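Aminopeptidase-like protein (Chaetomium thermophilum, PDB 5JM6) probably acts as a zinc-dependent aminopeptidase of the M18 family, assembled as a dodecamer and linked to the Cvt pathway of selective autophagy. Local coordinates at residues Gly178-Lys183 with Asp275-Trp280; Lys193-Asp198 with Leu266-Leu271. All blocks are in the same frame, centred on the assembly; numbering follows the deposited sequence.

Both contacts belong to the six-stranded antiparallel sheet of this M18 peptidase and lie away from its zinc-binding residues, with their centres about 10 Å apart. Contact 1 joins two neighbouring strands of that sheet, 174-183 and 277-286; contact 2 sets the end of helix 259-268 on an edge strand of that sheet within the chain, 190-196. Along the chain the order is 178-183, 193-198, 266-271 and 275-280, so contact 2 is nested inside the loop that contact 1 closes. Strand 174-183 pairs with both other strands, and probable backbone hydrogen bonds from Val180 to Lys193 and from Val195 to Gly178 connect the contacts. Helix 259-268 packs on one face of all three strands.

Contact 1. Residues Gly178-Lys183 with Asp275-Trp280; sequences GRVIVK and DSILNW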
ATOM      1  N   GLY A 178      -6.462 -40.558  28.834  1.00 28.33           N
ATOM      2  CA  GLY A 178      -6.082 -39.723  29.950  1.00 28.99           C
ATOM      3  C   GLY A 178      -6.446 -40.383  31.258  1.00 32.42           C
ATOM      4  O   GLY A 178      -6.545 -41.607  31.350  1.00 35.00           O
ATOM      5  N   ARG A 179      -6.647 -39.562  32.278  1.00 27.40           N
ATOM      6  CA  ARG A 179      -7.020 -40.066  33.586  1.00 35.46           C
ATOM      7  C   ARG A 179      -8.428 -39.641  33.979  1.00 38.87           C
ATOM      8  O   ARG A 179      -8.920 -38.594  33.557  1.00 34.89           O
ATOM      9  CB  ARG A 179      -6.026 -39.591  34.635  1.00 37.24           C
ATOM     10  CG  ARG A 179      -6.001 -38.093  34.805  1.00 36.79           C
ATOM     11  CD  ARG A 179      -5.164 -37.733  36.000  1.00 41.19           C
ATOM     12  NE  ARG A 179      -5.093 -36.295  36.218  1.00 41.88           N
ATOM     13  CZ  ARG A 179      -4.257 -35.728  37.078  1.00 42.41           C
ATOM     14  NH1 ARG A 179      -3.430 -36.483  37.786  1.00 38.01           N
ATOM     15  NH2 ARG A 179      -4.245 -34.410  37.227  1.00 39.03           N
ATOM     16  N   VAL A 180      -9.068 -40.473  34.792  1.00 33.08           N
ATOM     17  CA  VAL A 180     -10.403 -40.194  35.296  1.00 35.27           C
ATOM     18  C   VAL A 180     -10.371 -40.147  36.815  1.00 37.99           C
ATOM     19  O   VAL A 180      -9.737 -40.988  37.453  1.00 37.91           O
ATOM     20  CB  VAL A 180     -11.419 -41.258  34.836  1.00 33.62           C
ATOM     21  CG1 VAL A 180     -12.832 -40.838  35.200  1.00 29.04           C
ATOM     22  CG2 VAL A 180     -11.299 -41.499  33.340  1.00 34.85           C
ATOM     23  N   ILE A 181     -11.050 -39.165  37.396  1.00 34.86           N
ATOM     24  CA  ILE A 181     -11.143 -39.100  38.843  1.00 36.09           C
ATOM     25  C   ILE A 181     -12.418 -39.820  39.256  1.00 38.47           C
ATOM     26  O   ILE A 181     -13.525 -39.313  39.073  1.00 36.69           O
ATOM     27  CB  ILE A 181     -11.146 -37.646  39.343  1.00 36.16           C
ATOM     28  CG1 ILE A 181     -10.019 -36.858  38.672  1.00 38.75           C
ATOM     29  CG2 ILE A 181     -11.001 -37.599  40.847  1.00 33.80           C
ATOM     30  CD1 ILE A 181      -8.634 -37.394  38.974  1.00 38.25           C
ATOM     31  N   VAL A 182     -12.243 -41.000  39.840  1.00 40.10           N
ATOM     32  CA  VAL A 182     -13.352 -41.902  40.111  1.00 43.48           C
ATOM     33  C   VAL A 182     -13.644 -41.952  41.602  1.00 45.80           C
ATOM     34  O   VAL A 182     -12.737 -41.846  42.430  1.00 45.67           O
ATOM     35  CB  VAL A 182     -13.053 -43.332  39.568  1.00 46.63           C
ATOM     36  CG1 VAL A 182     -13.797 -44.416  40.349  1.00 46.13           C
ATOM     37  CG2 VAL A 182     -13.383 -43.417  38.083  1.00 42.42           C
ATOM     38  N   LYS A 183     -14.920 -42.099  41.937  1.00 49.71           N
ATOM     39  CA  LYS A 183     -15.324 -42.301  43.311  1.00 52.08           C
ATOM     40  C   LYS A 183     -15.567 -43.786  43.529  1.00 46.89           C
ATOM     41  O   LYS A 183     -16.551 -44.335  43.037  1.00 45.17           O
ATOM     42  CB  LYS A 183     -16.586 -41.500  43.620  1.00 53.19           C
ATOM     43  CG  LYS A 183     -16.932 -41.461  45.083  1.00 56.94           C
ATOM     44  CD  LYS A 183     -15.775 -40.836  45.836  1.00 59.03           C
ATOM     45  CE  LYS A 183     -16.248 -39.897  46.928  1.00 63.26           C
ATOM     46  NZ  LYS A 183     -15.122 -39.476  47.809  1.00 64.73           N
ATOM     47  N   ASP A 275     -22.535 -40.859  37.982  1.00 53.03           N
ATOM     48  CA  ASP A 275     -22.266 -39.918  39.054  1.00 52.85           C
ATOM     49  C   ASP A 275     -21.021 -40.315  39.844  1.00 47.10           C
ATOM     50  O   ASP A 275     -20.631 -39.628  40.788  1.00 46.41           O
ATOM     51  CB  ASP A 275     -23.488 -39.801  39.964  1.00 54.52           C
ATOM     52  CG  ASP A 275     -24.691 -39.217  39.241  1.00 70.95           C
ATOM     53  OD1 ASP A 275     -24.610 -38.049  38.804  1.00 72.03           O
ATOM     54  OD2 ASP A 275     -25.712 -39.925  39.098  1.00 74.11           O
ATOM     55  N   SER A 276     -20.398 -41.421  39.442  1.00 45.38           N
ATOM     56  CA  SER A 276     -19.149 -41.883  40.042  1.00 43.08           C
ATOM     57  C   SER A 276     -17.921 -41.192  39.453  1.00 44.36           C
ATOM     58  O   SER A 276     -16.812 -41.347  39.965  1.00 43.48           O
ATOM     59  CB  SER A 276     -19.003 -43.396  39.876  1.00 46.94           C
ATOM     60  OG  SER A 276     -20.027 -44.090  40.562  1.00 57.35           O
ATOM     61  N   ILE A 277     -18.111 -40.450  38.369  1.00 39.45           N
ATOM     62  CA  ILE A 277     -17.013 -39.700  37.775  1.00 35.18           C
ATOM     63  C   ILE A 277     -17.076 -38.250  38.239  1.00 34.37           C
ATOM     64  O   ILE A 277     -18.020 -37.525  37.922  1.00 35.60           O
ATOM     65  CB  ILE A 277     -17.038 -39.770  36.237  1.00 32.98           C
ATOM     66  CG1 ILE A 277     -16.936 -41.227  35.782  1.00 27.60           C
ATOM     67  CG2 ILE A 277     -15.903 -38.948  35.648  1.00 28.55           C
ATOM     68  CD1 ILE A 277     -16.894 -41.404  34.285  1.00 36.93           C
ATOM     69  N   LEU A 278     -16.084 -37.847  39.027  1.00 33.13           N
ATOM     70  CA  LEU A 278     -16.016 -36.493  39.564  1.00 32.01           C
ATOM     71  C   LEU A 278     -15.426 -35.521  38.545  1.00 38.72           C
ATOM     72  O   LEU A 278     -15.778 -34.340  38.518  1.00 39.65           O
ATOM     73  CB  LEU A 278     -15.194 -36.474  40.856  1.00 34.42           C
ATOM     74  CG  LEU A 278     -15.532 -37.540  41.908  1.00 35.45           C
ATOM     75  CD1 LEU A 278     -14.591 -37.449  43.099  1.00 40.05           C
ATOM     76  CD2 LEU A 278     -16.980 -37.435  42.365  1.00 34.78           C
ATOM     77  N   ASN A 279     -14.539 -36.042  37.704  1.00 41.22           N
ATOM     78  CA  ASN A 279     -13.829 -35.263  36.697  1.00 36.89           C
ATOM     79  C   ASN A 279     -12.965 -36.206  35.878  1.00 38.58           C
ATOM     80  O   ASN A 279     -12.811 -37.376  36.231  1.00 37.18           O
ATOM     81  CB  ASN A 279     -12.958 -34.180  37.343  1.00 33.03           C
ATOM     82  CG  ASN A 279     -12.987 -32.871  36.577  1.00 39.65           C
ATOM     83  OD1 ASN A 279     -12.447 -32.769  35.476  1.00 43.28           O
ATOM     84  ND2 ASN A 279     -13.613 -31.858  37.164  1.00 38.39           N
ATOM     85  N   TRP A 280     -12.414 -35.712  34.778  1.00 38.57           N
ATOM     86  CA  TRP A 280     -11.383 -36.458  34.078  1.00 36.11           C
ATOM     87  C   TRP A 280     -10.445 -35.513  33.348  1.00 31.67           C
ATOM     88  O   TRP A 280     -10.780 -34.356  33.095  1.00 31.07           O
ATOM     89  CB  TRP A 280     -11.979 -37.484  33.102  1.00 31.88           C
ATOM     90  CG  TRP A 280     -12.868 -36.946  32.005  1.00 36.77           C
ATOM     91  CD1 TRP A 280     -12.693 -35.797  31.285  1.00 32.50           C
ATOM     92  CD2 TRP A 280     -14.016 -37.595  31.443  1.00 35.44           C
ATOM     93  NE1 TRP A 280     -13.688 -35.669  30.346  1.00 28.42           N
ATOM     94  CE2 TRP A 280     -14.509 -36.762  30.420  1.00 34.97           C
ATOM     95  CE3 TRP A 280     -14.683 -38.792  31.720  1.00 32.77           C
ATOM     96  CZ2 TRP A 280     -15.637 -37.090  29.672  1.00 32.36           C
ATOM     97  CZ3 TRP A 280     -15.806 -39.111  30.977  1.00 34.42           C
ATOM     98  CH2 TRP A 280     -16.271 -38.264  29.967  1.00 32.34           C
TER
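An antiparallel strand pair with a beta bulge, in the six-stranded sheet of this M18 peptidase, joins Ile181 to Asn279 and Lys183 to Ser276. Ile181 and Asn279 form a hydrogen-bonded pair: Ile181 N donates a hydrogen bond to Asn279 O at 2.8 Å, and Ile181 O receives Leu278 N at 2.9 Å. Because that second bond comes from Leu278 rather than Asn279, the register slips by one residue, and Val182 pairs with Ile277. Past the bulge, Lys183 N bonds to Ser276 O at 2.8 Å, while Val182 CA offers the same oxygen a longer CA-H...O contact.

Val180, Val182, Ile277 and Trp280 share one face of the sheet; helix 259-268 packs there, with Ile265 on Val180 and Trp280 and Leu266 on Ile277. With CG1 anti to the backbone N (chi1 -172°), Val180 sends this methyl across to Ile277 CG2 at 3.6 Å and places it at the edge of the indole, near the ring plane. The Trp280 ring also meets Phe253 edge-to-face. On the other face, Ile181 and Asn279 come against a second subunit, packing on its Trp517 and Met433 respectively. Arg179 reaches that interface too, its NH2 forming salt bridges with Glu281 and with Asp429 of the second subunit. The strands come closest at the non-hydrogen-bonded pair of Val180 and Trp280, whose CA atoms are 4.0 Å apart, and there Trp280 CB sits 3.3 Å from Arg179 O.

Contact 2. Residues Lys193-Asp198 with Leu266-Leu271; sequences KLVKVD and LSQLGL
Leu269 drops one methyl, CD2, onto the backbone and side-chain bases of strand 190-196. It lies 3.6 Å from Leu194 O, 3.9 Å from Lys193 CB and 4.1 Å from Val195 CB, so a single branch spans three consecutive residues. Gln268 adds the aliphatic part of its side chain: its CB meets Val195 CG2 at 3.7 Å, the two side chains crossing at about a right angle. Val195 can present CG2 to the helix because that methyl stands anti to the backbone N, with CG1 turned between N and the carbonyl carbon (chi1 76°).

Gln268 lies in the last turn of helix 259-268 and Leu269 follows it, in a Schellman motif. Gly270 takes positive phi (68°), and two backbone bonds return to the last turn, Leu271 N to Leu266 O at 2.8 Å and Gly270 N to Ser267 O at 3.0 Å.

Strand 190-196 is the outermost on its side of the sheet within the chain, and its backbone is hydrogen-bonded to strand 174-183, as is that of Val197, which pairs with Val176. Leu269 also packs on Val180 and Val182 of that neighbour. Away from the helix end, Leu194 packs against Phe69, His70 and Asp73 of helix 68-81.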
ATOM      1  N   LYS A 193      -7.888 -43.224  37.755  1.00 34.65           N
ATOM      2  CA  LYS A 193      -7.743 -44.376  36.870  1.00 36.70           C
ATOM      3  C   LYS A 193      -7.370 -43.933  35.458  1.00 42.92           C
ATOM      4  O   LYS A 193      -7.740 -42.843  35.023  1.00 43.28           O
ATOM      5  CB  LYS A 193      -9.035 -45.202  36.838  1.00 42.84           C
ATOM      6  CG  LYS A 193      -9.739 -45.338  38.187  1.00 48.61           C
ATOM      7  CD  LYS A 193      -8.953 -46.189  39.177  1.00 52.62           C
ATOM      8  CE  LYS A 193      -9.137 -47.674  38.916  1.00 58.12           C
ATOM      9  NZ  LYS A 193     -10.571 -48.024  38.727  1.00 57.76           N
ATOM     10  N   LEU A 194      -6.637 -44.785  34.746  1.00 42.95           N
ATOM     11  CA  LEU A 194      -6.232 -44.498  33.372  1.00 37.56           C
ATOM     12  C   LEU A 194      -7.227 -45.091  32.383  1.00 39.27           C
ATOM     13  O   LEU A 194      -7.809 -46.148  32.629  1.00 43.24           O
ATOM     14  CB  LEU A 194      -4.832 -45.044  33.081  1.00 40.61           C
ATOM     15  CG  LEU A 194      -3.620 -44.515  33.852  1.00 41.17           C
ATOM     16  CD1 LEU A 194      -2.343 -45.074  33.237  1.00 38.88           C
ATOM     17  CD2 LEU A 194      -3.586 -42.994  33.885  1.00 35.79           C
ATOM     18  N   VAL A 195      -7.428 -44.399  31.268  1.00 37.52           N
ATOM     19  CA  VAL A 195      -8.383 -44.839  30.263  1.00 39.92           C
ATOM     20  C   VAL A 195      -7.855 -44.548  28.860  1.00 41.82           C
ATOM     21  O   VAL A 195      -7.056 -43.632  28.660  1.00 42.34           O
ATOM     22  CB  VAL A 195      -9.759 -44.163  30.470  1.00 43.18           C
ATOM     23  CG1 VAL A 195      -9.733 -42.725  29.982  1.00 40.30           C
ATOM     24  CG2 VAL A 195     -10.854 -44.946  29.764  1.00 47.03           C
ATOM     25  N   LYS A 196      -8.249 -45.382  27.905  1.00 40.97           N
ATOM     26  CA  LYS A 196      -7.879 -45.178  26.517  1.00 41.39           C
ATOM     27  C   LYS A 196      -8.919 -45.810  25.602  1.00 41.24           C
ATOM     28  O   LYS A 196      -9.342 -46.939  25.843  1.00 48.45           O
ATOM     29  CB  LYS A 196      -6.506 -45.793  26.269  1.00 36.08           C
ATOM     30  CG  LYS A 196      -5.701 -45.189  25.148  1.00 42.97           C
ATOM     31  CD  LYS A 196      -4.531 -46.102  24.824  1.00 51.08           C
ATOM     32  CE  LYS A 196      -3.928 -46.704  26.089  1.00 44.97           C
ATOM     33  NZ  LYS A 196      -3.294 -48.021  25.806  1.00 44.88           N
ATOM     34  N   VAL A 197      -9.289 -45.135  24.521  1.00 39.77           N
ATOM     35  CA  VAL A 197     -10.178 -45.761  23.549  1.00 47.13           C
ATOM     36  C   VAL A 197      -9.315 -46.287  22.405  1.00 48.12           C
ATOM     37  O   VAL A 197      -8.421 -45.594  21.920  1.00 44.92           O
ATOM     38  CB  VAL A 197     -11.267 -44.791  23.040  1.00 44.14           C
ATOM     39  CG1 VAL A 197     -12.090 -45.446  21.943  1.00 43.61           C
ATOM     40  CG2 VAL A 197     -12.172 -44.367  24.191  1.00 33.27           C
ATOM     41  N   ASP A 198      -9.580 -47.525  21.996  1.00 49.02           N
ATOM     42  CA  ASP A 198      -8.676 -48.270  21.120  1.00 54.54           C
ATOM     43  C   ASP A 198      -8.918 -48.052  19.628  1.00 48.76           C
ATOM     44  O   ASP A 198      -8.236 -48.650  18.795  1.00 48.48           O
ATOM     45  CB  ASP A 198      -8.772 -49.765  21.434  1.00 62.22           C
ATOM     46  CG  ASP A 198      -8.320 -50.092  22.843  1.00 69.96           C
ATOM     47  OD1 ASP A 198      -7.436 -49.379  23.362  1.00 66.32           O
ATOM     48  OD2 ASP A 198      -8.850 -51.059  23.430  1.00 73.59           O
ATOM     49  N   LEU A 266     -17.135 -45.134  30.956  1.00 43.97           N
ATOM     50  CA  LEU A 266     -17.598 -45.931  32.095  1.00 49.71           C
ATOM     51  C   LEU A 266     -17.422 -47.432  31.872  1.00 52.48           C
ATOM     52  O   LEU A 266     -17.122 -48.167  32.812  1.00 52.10           O
ATOM     53  CB  LEU A 266     -19.068 -45.645  32.416  1.00 45.02           C
ATOM     54  CG  LEU A 266     -19.491 -44.352  33.118  1.00 48.23           C
ATOM     55  CD1 LEU A 266     -20.984 -44.147  32.936  1.00 42.86           C
ATOM     56  CD2 LEU A 266     -19.140 -44.383  34.597  1.00 55.18           C
ATOM     57  N   SER A 267     -17.623 -47.893  30.642  1.00 50.82           N
ATOM     58  CA  SER A 267     -17.478 -49.317  30.360  1.00 48.77           C
ATOM     59  C   SER A 267     -16.012 -49.728  30.449  1.00 47.59           C
ATOM     60  O   SER A 267     -15.695 -50.797  30.970  1.00 54.79           O
ATOM     61  CB  SER A 267     -18.048 -49.670  28.985  1.00 46.63           C
ATOM     62  OG  SER A 267     -17.052 -49.590  27.981  1.00 63.32           O
ATOM     63  N   GLN A 268     -15.122 -48.872  29.948  1.00 47.32           N
ATOM     64  CA  GLN A 268     -13.685 -49.133  30.000  1.00 44.40           C
ATOM     65  C   GLN A 268     -13.204 -49.295  31.435  1.00 46.15           C
ATOM     66  O   GLN A 268     -12.279 -50.056  31.709  1.00 48.70           O
ATOM     67  CB  GLN A 268     -12.895 -48.005  29.335  1.00 50.00           C
ATOM     68  CG  GLN A 268     -13.337 -47.655  27.933  1.00 56.70           C
ATOM     69  CD  GLN A 268     -12.610 -48.445  26.871  1.00 56.97           C
ATOM     70  OE1 GLN A 268     -11.471 -48.869  27.068  1.00 60.98           O
ATOM     71  NE2 GLN A 268     -13.262 -48.646  25.733  1.00 49.57           N
ATOM     72  N   LEU A 269     -13.826 -48.557  32.344  1.00 44.42           N
ATOM     73  CA  LEU A 269     -13.436 -48.612  33.743  1.00 50.98           C
ATOM     74  C   LEU A 269     -14.317 -49.560  34.565  1.00 50.82           C
ATOM     75  O   LEU A 269     -14.100 -49.726  35.765  1.00 51.29           O
ATOM     76  CB  LEU A 269     -13.467 -47.212  34.350  1.00 48.99           C
ATOM     77  CG  LEU A 269     -12.754 -46.031  33.700  1.00 50.60           C
ATOM     78  CD1 LEU A 269     -13.151 -44.748  34.415  1.00 48.02           C
ATOM     79  CD2 LEU A 269     -11.250 -46.222  33.741  1.00 45.70           C
ATOM     80  N   GLY A 270     -15.307 -50.177  33.924  1.00 52.33           N
ATOM     81  CA  GLY A 270     -16.189 -51.112  34.602  1.00 51.66           C
ATOM     82  C   GLY A 270     -17.097 -50.467  35.636  1.00 62.53           C
ATOM     83  O   GLY A 270     -17.279 -50.998  36.734  1.00 66.86           O
ATOM     84  N   LEU A 271     -17.664 -49.319  35.278  1.00 60.40           N
ATOM     85  CA  LEU A 271     -18.593 -48.590  36.138  1.00 60.28           C
ATOM     86  C   LEU A 271     -19.942 -48.402  35.451  1.00 61.21           C
ATOM     87  O   LEU A 271     -20.018 -48.345  34.224  1.00 59.29           O
ATOM     88  CB  LEU A 271     -18.020 -47.226  36.522  1.00 58.16           C
ATOM     89  CG  LEU A 271     -16.869 -47.182  37.521  1.00 58.43           C
ATOM     90  CD1 LEU A 271     -15.587 -47.024  36.800  1.00 61.85           C
ATOM     91  CD2 LEU A 271     -17.052 -46.014  38.455  1.00 60.88           C
TER